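Local atomic coordinates of galacto-N-biose/lacto-N-biose I transporter substrate-binding protein (Bifidobacterium longum, PDB entry 2Z8F), a protein that binds galacto-N-biose and lacto-N-biose I, and here holds lacto-N-tetraose, as the solute-binding component of a bifidobacterial ABC transporter. Residues D55-A58 with S59-I62; F361-M364 with P365-A369. One frame throughout, in Å; residues are numbered along the deposited sequence.

Both interactions are local contacts in the loop leading into a helix: residues 55-62 feed helix 61-71, and residues 361-369 feed helix 367-380. Their centres lie about 17 Å apart and they do not touch each other, yet both reach the same glucose unit of the bound glycan. Interaction 1 is polar on one side, where a largely exposed lysine pairs with an aspartate, and buried where A58 and S59 face the sugar. The residues that touch in interaction 2 are all buried and depend on apolar and aromatic contacts, with one weak backbone bond closing the turn. S59 meets the glucose by close approach, S368 through its backbone carbonyl, which accepts a hydrogen bond from the sugar.

Interaction 1. Residues D55-A58 with S59-I62; sequences DGKA and SDMI. With BGC (beta-D-glucopyranose), chain C; GAL (beta-D-galactopyranose), chain B; NAG (2-acetamido-2-deoxy-beta-D-glucopyranose), chain D.
K57 sets its CG between its backbone N and carbonyl carbon (chi1 70°) and then bends at chi3 and chi4, which swings NZ round to D60, whose CG stands beside its own N (chi1 -80°). The two side chains close a salt bridge across the turn that leads from strand 47-53 into helix 61-71 of the periplasmic-binding-protein fold of this family. NZ lies 2.9 Å from D60 OD2 and comes to it from above the carboxylate plane, while K57 CG rests 3.5 Å from the same oxygen. Water 1 also donates to D60 OD2 and accepts from K57 N, a second tie between the two residues. With an alanine in place of D60, the K57 ammonium would probably lose this charge partner and be freer to turn, and water 1 would lose its acceptor.

The backbone folds in step: D60 N donates to K57 O at 3.0 Å, and M61 N to A58 O, two successive i to i+3 bonds that wind the chain into the helix. A58 and S59, next along the turn, belong to the glycan pocket. A58 CB sits 3.5 Å from galactose O3, and R23 also packs on it; S59 CB reaches glucose O4 at 3.3 Å. On the helix side, water 2 accepts from I62 N and donates at 2.7 Å to A58 O, an oxygen also hydrogen-bonded to M61 N.

Interaction 2. Residues F361-M364 with P365-A369; sequences FTYM and PGFSA. With BGC (beta-D-glucopyranose), chain C.
Y363 turns an edge of its ring to the face of F367, a T-shaped aromatic pair formed across the turn that starts helix 367-380. The ring centroids are 5.0 Å apart and the planes stand at 70°. Y363 CD1 does most of the touching: it sits over the centre of the F367 ring, 3.8 Å from CD2. F367 has its CG anti to the backbone N (chi1 -175°), which carries the ring out from the turn to the side where the tyrosine ring stands. F361 CD2 lies over the centre of one face of the Y363 ring.

M364 approaches differently, with CG near the plane of the F367 ring at its edge. Its chain then bends at chi3, and CE ends 3.3 Å from P365 O, a buried carbonyl oxygen that finds no polar partner in the model. M364 to F367 form a type II beta turn, closed by a weak bond from F367 N to M364 O; G366, third residue of the turn, has the positive phi (96°) that a type II turn requires there. One step into the helix, S368 O accepts a 2.9 Å hydrogen bond from glucose O6, bringing the start of the helix to the glycan.

Around this turn, Y193 of strand 193-196 packs on M364 and F367, W200 of strand 199-202 lies against P365, and S399, T402 and L403 of helix 389-405 touch M364.

Interaction 1. Residues D55-A58 with S59-I62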
ATOM      1  N   ASP A  55      -9.460 -11.234  10.845  1.00 24.71           N
ATOM      2  CA  ASP A  55      -8.605 -11.562  11.984  1.00 27.14           C
ATOM      3  C   ASP A  55      -7.412 -12.364  11.474  1.00 27.03           C
ATOM      4  O   ASP A  55      -7.475 -13.588  11.281  1.00 29.54           O
ATOM      5  CB  ASP A  55      -9.382 -12.331  13.061  1.00 27.91           C
ATOM      6  CG  ASP A  55      -8.576 -12.519  14.353  1.00 32.58           C
ATOM      7  OD1 ASP A  55      -7.505 -11.874  14.508  1.00 36.39           O
ATOM      8  OD2 ASP A  55      -9.031 -13.304  15.230  1.00 36.47           O
ATOM      9  N   GLY A  56      -6.327 -11.659  11.232  1.00 26.66           N
ATOM     10  CA  GLY A  56      -5.131 -12.272  10.690  1.00 25.62           C
ATOM     11  C   GLY A  56      -4.263 -11.228  10.022  1.00 25.32           C
ATOM     12  O   GLY A  56      -4.637 -10.055   9.941  1.00 25.18           O
ATOM     13  N   LYS A  57      -3.085 -11.654   9.591  1.00 24.84           N
ATOM     14  CA  LYS A  57      -2.139 -10.737   8.959  1.00 24.86           C
ATOM     15  C   LYS A  57      -2.565 -10.514   7.513  1.00 24.28           C
ATOM     16  O   LYS A  57      -3.213 -11.367   6.915  1.00 23.20           O
ATOM     17  CB  LYS A  57      -0.715 -11.270   9.038  1.00 26.52           C
ATOM     18  CG  LYS A  57      -0.429 -12.488   8.184  1.00 27.84           C
ATOM     19  CD  LYS A  57       1.050 -12.903   8.311  1.00 34.15           C
ATOM     20  CE  LYS A  57       1.183 -14.271   8.953  1.00 37.74           C
ATOM     21  NZ  LYS A  57       1.069 -15.341   7.898  1.00 40.41           N
ATOM     22  N   ALA A  58      -2.190  -9.364   6.957  1.00 23.17           N
ATOM     23  CA  ALA A  58      -2.775  -8.913   5.684  1.00 22.54           C
ATOM     24  C   ALA A  58      -2.671  -9.942   4.552  1.00 22.57           C
ATOM     25  O   ALA A  58      -3.657 -10.187   3.846  1.00 21.58           O
ATOM     26  CB  ALA A  58      -2.162  -7.586   5.261  1.00 22.61           C
ATOM     27  N   SER A  59      -1.499 -10.575   4.399  1.00 22.78           N
ATOM     28  CA  SER A  59      -1.269 -11.507   3.268  1.00 22.75           C
ATOM     29  C   SER A  59      -2.092 -12.798   3.353  1.00 22.22           C
ATOM     30  O   SER A  59      -2.179 -13.563   2.388  1.00 22.73           O
ATOM     31  CB  SER A  59       0.224 -11.856   3.134  1.00 23.64           C
ATOM     32  OG  SER A  59       0.693 -12.596   4.258  1.00 23.90           O
ATOM     33  N   ASP A  60      -2.682 -13.052   4.517  1.00 21.52           N
ATOM     34  CA  ASP A  60      -3.529 -14.218   4.661  1.00 21.09           C
ATOM     35  C   ASP A  60      -4.974 -13.963   4.199  1.00 20.81           C
ATOM     36  O   ASP A  60      -5.741 -14.900   3.988  1.00 20.37           O
ATOM     37  CB  ASP A  60      -3.489 -14.720   6.114  1.00 21.82           C
ATOM     38  CG  ASP A  60      -2.250 -15.555   6.406  1.00 24.54           C
ATOM     39  OD1 ASP A  60      -1.676 -16.133   5.457  1.00 26.08           O
ATOM     40  OD2 ASP A  60      -1.837 -15.626   7.598  1.00 28.40           O
ATOM     41  N   MET A  61      -5.344 -12.699   4.026  1.00 19.91           N
ATOM     42  CA  MET A  61      -6.734 -12.405   3.681  1.00 20.11           C
ATOM     43  C   MET A  61      -7.190 -13.042   2.374  1.00 19.77           C
ATOM     44  O   MET A  61      -8.245 -13.665   2.340  1.00 20.85           O
ATOM     45  CB  MET A  61      -7.041 -10.905   3.709  1.00 19.46           C
ATOM     46  CG  MET A  61      -8.492 -10.620   3.402  1.00 18.08           C
ATOM     47  SD  MET A  61      -8.995  -8.999   3.967  1.00 19.74           S
ATOM     48  CE  MET A  61     -10.589  -8.929   3.145  1.00 18.90           C
ATOM     49  N   ILE A  62      -6.420 -12.900   1.290  1.00 20.38           N
ATOM     50  CA  ILE A  62      -6.883 -13.491   0.035  1.00 20.61           C
ATOM     51  C   ILE A  62      -6.846 -15.027   0.050  1.00 21.28           C
ATOM     52  O   ILE A  62      -7.569 -15.679  -0.690  1.00 21.81           O
ATOM     53  CB  ILE A  62      -6.186 -12.898  -1.221  1.00 21.12           C
ATOM     54  CG1 ILE A  62      -4.676 -13.130  -1.196  1.00 21.89           C
ATOM     55  CG2 ILE A  62      -6.561 -11.405  -1.348  1.00 20.71           C
ATOM     56  CD1 ILE A  62      -3.997 -12.957  -2.591  1.00 22.95           C
TER
HETATM   57  C2  BGC C   1       5.233 -13.375   4.425  1.00 30.46           C
HETATM   58  C3  BGC C   1       4.334 -12.170   4.702  1.00 29.88           C
HETATM   59  C4  BGC C   1       4.189 -11.251   3.464  1.00 26.98           C
HETATM   60  C5  BGC C   1       3.876 -12.109   2.228  1.00 27.80           C
HETATM   61  C6  BGC C   1       3.771 -11.351   0.899  1.00 27.20           C
HETATM   62  C1  BGC C   1       4.813 -14.073   3.148  1.00 28.66           C
HETATM   63  O1  BGC C   1       5.741 -15.111   2.922  1.00 29.58           O
HETATM   64  O2  BGC C   1       5.168 -14.304   5.497  1.00 31.31           O
HETATM   65  O3  BGC C   1       4.897 -11.480   5.795  1.00 33.65           O
HETATM   66  O4  BGC C   1       3.121 -10.328   3.651  1.00 23.46           O
HETATM   67  O5  BGC C   1       4.844 -13.142   2.067  1.00 26.92           O
HETATM   68  O6  BGC C   1       3.032 -12.166  -0.004  1.00 28.96           O
HETATM   69  C1  GAL B   2       3.458  -9.098   4.284  1.00 22.12           C
HETATM   70  C2  GAL B   2       2.278  -8.172   3.949  1.00 19.52           C
HETATM   71  C3  GAL B   2       2.241  -6.902   4.789  1.00 17.69           C
HETATM   72  C4  GAL B   2       2.417  -7.224   6.277  1.00 20.80           C
HETATM   73  C5  GAL B   2       3.650  -8.113   6.468  1.00 22.18           C
HETATM   74  C6  GAL B   2       3.828  -8.563   7.916  1.00 24.46           C
HETATM   75  O2  GAL B   2       2.373  -7.851   2.585  1.00 21.11           O
HETATM   76  O3  GAL B   2       0.984  -6.317   4.443  1.00 18.45           O
HETATM   77  O4  GAL B   2       1.278  -7.953   6.654  1.00 22.10           O
HETATM   78  O5  GAL B   2       3.531  -9.273   5.681  1.00 22.28           O
HETATM   79  O6  GAL B   2       4.998  -9.387   7.961  1.00 26.92           O
HETATM   80  C1  NAG D   3       0.729  -4.998   4.945  1.00 17.18           C
HETATM   81  C2  NAG D   3      -0.364  -4.398   4.060  1.00 15.61           C
HETATM   82  C3  NAG D   3      -0.982  -3.101   4.603  1.00 15.90           C
HETATM   83  C4  NAG D   3      -1.324  -3.273   6.111  1.00 16.84           C
HETATM   84  C5  NAG D   3      -0.061  -3.773   6.822  1.00 17.88           C
HETATM   85  C6  NAG D   3      -0.245  -3.827   8.342  1.00 21.08           C
HETATM   86  C7  NAG D   3      -0.383  -4.698   1.667  1.00 16.02           C
HETATM   87  C8  NAG D   3       0.283  -4.376   0.356  1.00 16.90           C
HETATM   88  N2  NAG D   3       0.213  -4.171   2.722  1.00 16.83           N
HETATM   89  O3  NAG D   3      -2.102  -2.929   3.746  1.00 15.72           O
HETATM   90  O4  NAG D   3      -1.679  -2.021   6.642  1.00 19.40           O
HETATM   91  O5  NAG D   3       0.258  -5.045   6.286  1.00 18.68           O
HETATM   92  O6  NAG D   3      -1.213  -4.804   8.638  1.00 21.50           O
HETATM   93  O7  NAG D   3      -1.411  -5.376   1.673  1.00 17.59           O
HETATM   94  O   HOH W   1      -3.085 -14.716   9.691  1.00 26.61           O
HETATM   95  O   HOH W   2      -4.316 -10.986   1.333  1.00 21.91           O

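Interaction 2. Residues F361-M364 with P365-A369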
ATOM      1  N   PHE A 361       1.824   0.807 -12.451  1.00 18.99           N
ATOM      2  CA  PHE A 361       2.541  -0.470 -12.286  1.00 18.32           C
ATOM      3  C   PHE A 361       1.588  -1.656 -12.393  1.00 19.22           C
ATOM      4  O   PHE A 361       0.761  -1.899 -11.508  1.00 19.50           O
ATOM      5  CB  PHE A 361       3.286  -0.515 -10.936  1.00 17.56           C
ATOM      6  CG  PHE A 361       4.293  -1.653 -10.821  1.00 17.42           C
ATOM      7  CD1 PHE A 361       5.623  -1.455 -11.206  1.00 17.20           C
ATOM      8  CD2 PHE A 361       3.909  -2.919 -10.352  1.00 15.50           C
ATOM      9  CE1 PHE A 361       6.572  -2.492 -11.113  1.00 16.14           C
ATOM     10  CE2 PHE A 361       4.867  -3.967 -10.228  1.00 17.39           C
ATOM     11  CZ  PHE A 361       6.196  -3.742 -10.600  1.00 17.35           C
ATOM     12  N   THR A 362       1.678  -2.389 -13.497  1.00 18.61           N
ATOM     13  CA  THR A 362       0.915  -3.620 -13.678  1.00 19.13           C
ATOM     14  C   THR A 362       1.478  -4.712 -12.762  1.00 18.23           C
ATOM     15  O   THR A 362       2.691  -4.917 -12.736  1.00 18.17           O
ATOM     16  CB  THR A 362       0.972  -4.075 -15.167  1.00 19.79           C
ATOM     17  OG1 THR A 362       0.308  -3.081 -15.968  1.00 21.33           O
ATOM     18  CG2 THR A 362       0.299  -5.442 -15.372  1.00 20.72           C
ATOM     19  N   TYR A 363       0.596  -5.377 -12.002  1.00 17.55           N
ATOM     20  CA  TYR A 363       0.983  -6.557 -11.227  1.00 16.92           C
ATOM     21  C   TYR A 363       0.548  -7.842 -11.925  1.00 17.45           C
ATOM     22  O   TYR A 363      -0.639  -8.028 -12.205  1.00 17.99           O
ATOM     23  CB  TYR A 363       0.365  -6.512  -9.824  1.00 16.18           C
ATOM     24  CG  TYR A 363       0.887  -5.374  -8.996  1.00 15.84           C
ATOM     25  CD1 TYR A 363       2.046  -5.507  -8.210  1.00 15.98           C
ATOM     26  CD2 TYR A 363       0.233  -4.131  -9.016  1.00 15.30           C
ATOM     27  CE1 TYR A 363       2.523  -4.450  -7.442  1.00 14.75           C
ATOM     28  CE2 TYR A 363       0.693  -3.065  -8.261  1.00 14.99           C
ATOM     29  CZ  TYR A 363       1.838  -3.206  -7.484  1.00 15.55           C
ATOM     30  OH  TYR A 363       2.280  -2.150  -6.738  1.00 17.27           O
ATOM     31  N   MET A 364       1.501  -8.748 -12.176  1.00 17.95           N
ATOM     32  CA  MET A 364       1.141 -10.061 -12.721  1.00 16.90           C
ATOM     33  C   MET A 364       0.230 -10.834 -11.760  1.00 17.61           C
ATOM     34  O   MET A 364       0.338 -10.676 -10.539  1.00 18.58           O
ATOM     35  CB  MET A 364       2.399 -10.916 -12.950  1.00 17.30           C
ATOM     36  CG  MET A 364       3.387 -10.900 -11.776  1.00 15.58           C
ATOM     37  SD  MET A 364       4.613 -12.228 -11.955  1.00 18.23           S
ATOM     38  CE  MET A 364       3.750 -13.551 -11.139  1.00 16.68           C
ATOM     39  N   PRO A 365      -0.627 -11.689 -12.299  1.00 18.10           N
ATOM     40  CA  PRO A 365      -1.357 -12.624 -11.407  1.00 18.15           C
ATOM     41  C   PRO A 365      -0.369 -13.522 -10.674  1.00 18.76           C
ATOM     42  O   PRO A 365       0.506 -14.118 -11.311  1.00 19.33           O
ATOM     43  CB  PRO A 365      -2.220 -13.445 -12.355  1.00 18.13           C
ATOM     44  CG  PRO A 365      -1.727 -13.145 -13.749  1.00 20.37           C
ATOM     45  CD  PRO A 365      -0.967 -11.857 -13.722  1.00 18.68           C
ATOM     46  N   GLY A 366      -0.515 -13.636  -9.351  1.00 18.95           N
ATOM     47  CA  GLY A 366       0.435 -14.433  -8.559  1.00 18.67           C
ATOM     48  C   GLY A 366       1.556 -13.633  -7.914  1.00 17.56           C
ATOM     49  O   GLY A 366       2.531 -14.191  -7.378  1.00 17.92           O
ATOM     50  N   PHE A 367       1.418 -12.308  -7.928  1.00 17.89           N
ATOM     51  CA  PHE A 367       2.446 -11.437  -7.364  1.00 16.75           C
ATOM     52  C   PHE A 367       2.686 -11.718  -5.869  1.00 16.76           C
ATOM     53  O   PHE A 367       3.752 -11.428  -5.339  1.00 16.44           O
ATOM     54  CB  PHE A 367       2.101  -9.951  -7.584  1.00 17.62           C
ATOM     55  CG  PHE A 367       3.183  -9.025  -7.124  1.00 17.83           C
ATOM     56  CD1 PHE A 367       4.343  -8.832  -7.904  1.00 18.02           C
ATOM     57  CD2 PHE A 367       3.083  -8.345  -5.909  1.00 18.27           C
ATOM     58  CE1 PHE A 367       5.366  -7.987  -7.469  1.00 17.55           C
ATOM     59  CE2 PHE A 367       4.096  -7.500  -5.470  1.00 18.37           C
ATOM     60  CZ  PHE A 367       5.243  -7.307  -6.248  1.00 17.42           C
ATOM     61  N   SER A 368       1.708 -12.327  -5.209  1.00 17.75           N
ATOM     62  CA  SER A 368       1.896 -12.658  -3.802  1.00 18.77           C
ATOM     63  C   SER A 368       3.122 -13.544  -3.554  1.00 18.20           C
ATOM     64  O   SER A 368       3.818 -13.379  -2.542  1.00 18.31           O
ATOM     65  CB  SER A 368       0.630 -13.317  -3.266  1.00 18.99           C
ATOM     66  OG  SER A 368       0.449 -14.595  -3.842  1.00 20.71           O
ATOM     67  N   ALA A 369       3.378 -14.473  -4.479  1.00 18.73           N
ATOM     68  CA  ALA A 369       4.551 -15.350  -4.405  1.00 18.09           C
ATOM     69  C   ALA A 369       5.829 -14.571  -4.658  1.00 18.07           C
ATOM     70  O   ALA A 369       6.869 -14.880  -4.089  1.00 18.01           O
ATOM     71  CB  ALA A 369       4.429 -16.500  -5.421  1.00 18.81           C
TER
HETATM   72  C2  BGC C   1       5.233 -13.375   4.425  1.00 30.46           C
HETATM   73  C3  BGC C   1       4.334 -12.170   4.702  1.00 29.88           C
HETATM   74  C4  BGC C   1       4.189 -11.251   3.464  1.00 26.98           C
HETATM   75  C5  BGC C   1       3.876 -12.109   2.228  1.00 27.80           C
HETATM   76  C6  BGC C   1       3.771 -11.351   0.899  1.00 27.20           C
HETATM   77  C1  BGC C   1       4.813 -14.073   3.148  1.00 28.66           C
HETATM   78  O1  BGC C   1       5.741 -15.111   2.922  1.00 29.58           O
HETATM   79  O2  BGC C   1       5.168 -14.304   5.497  1.00 31.31           O
HETATM   80  O3  BGC C   1       4.897 -11.480   5.795  1.00 33.65           O
HETATM   81  O4  BGC C   1       3.121 -10.328   3.651  1.00 23.46           O
HETATM   82  O5  BGC C   1       4.844 -13.142   2.067  1.00 26.92           O
HETATM   83  O6  BGC C   1       3.032 -12.166  -0.004  1.00 28.96           O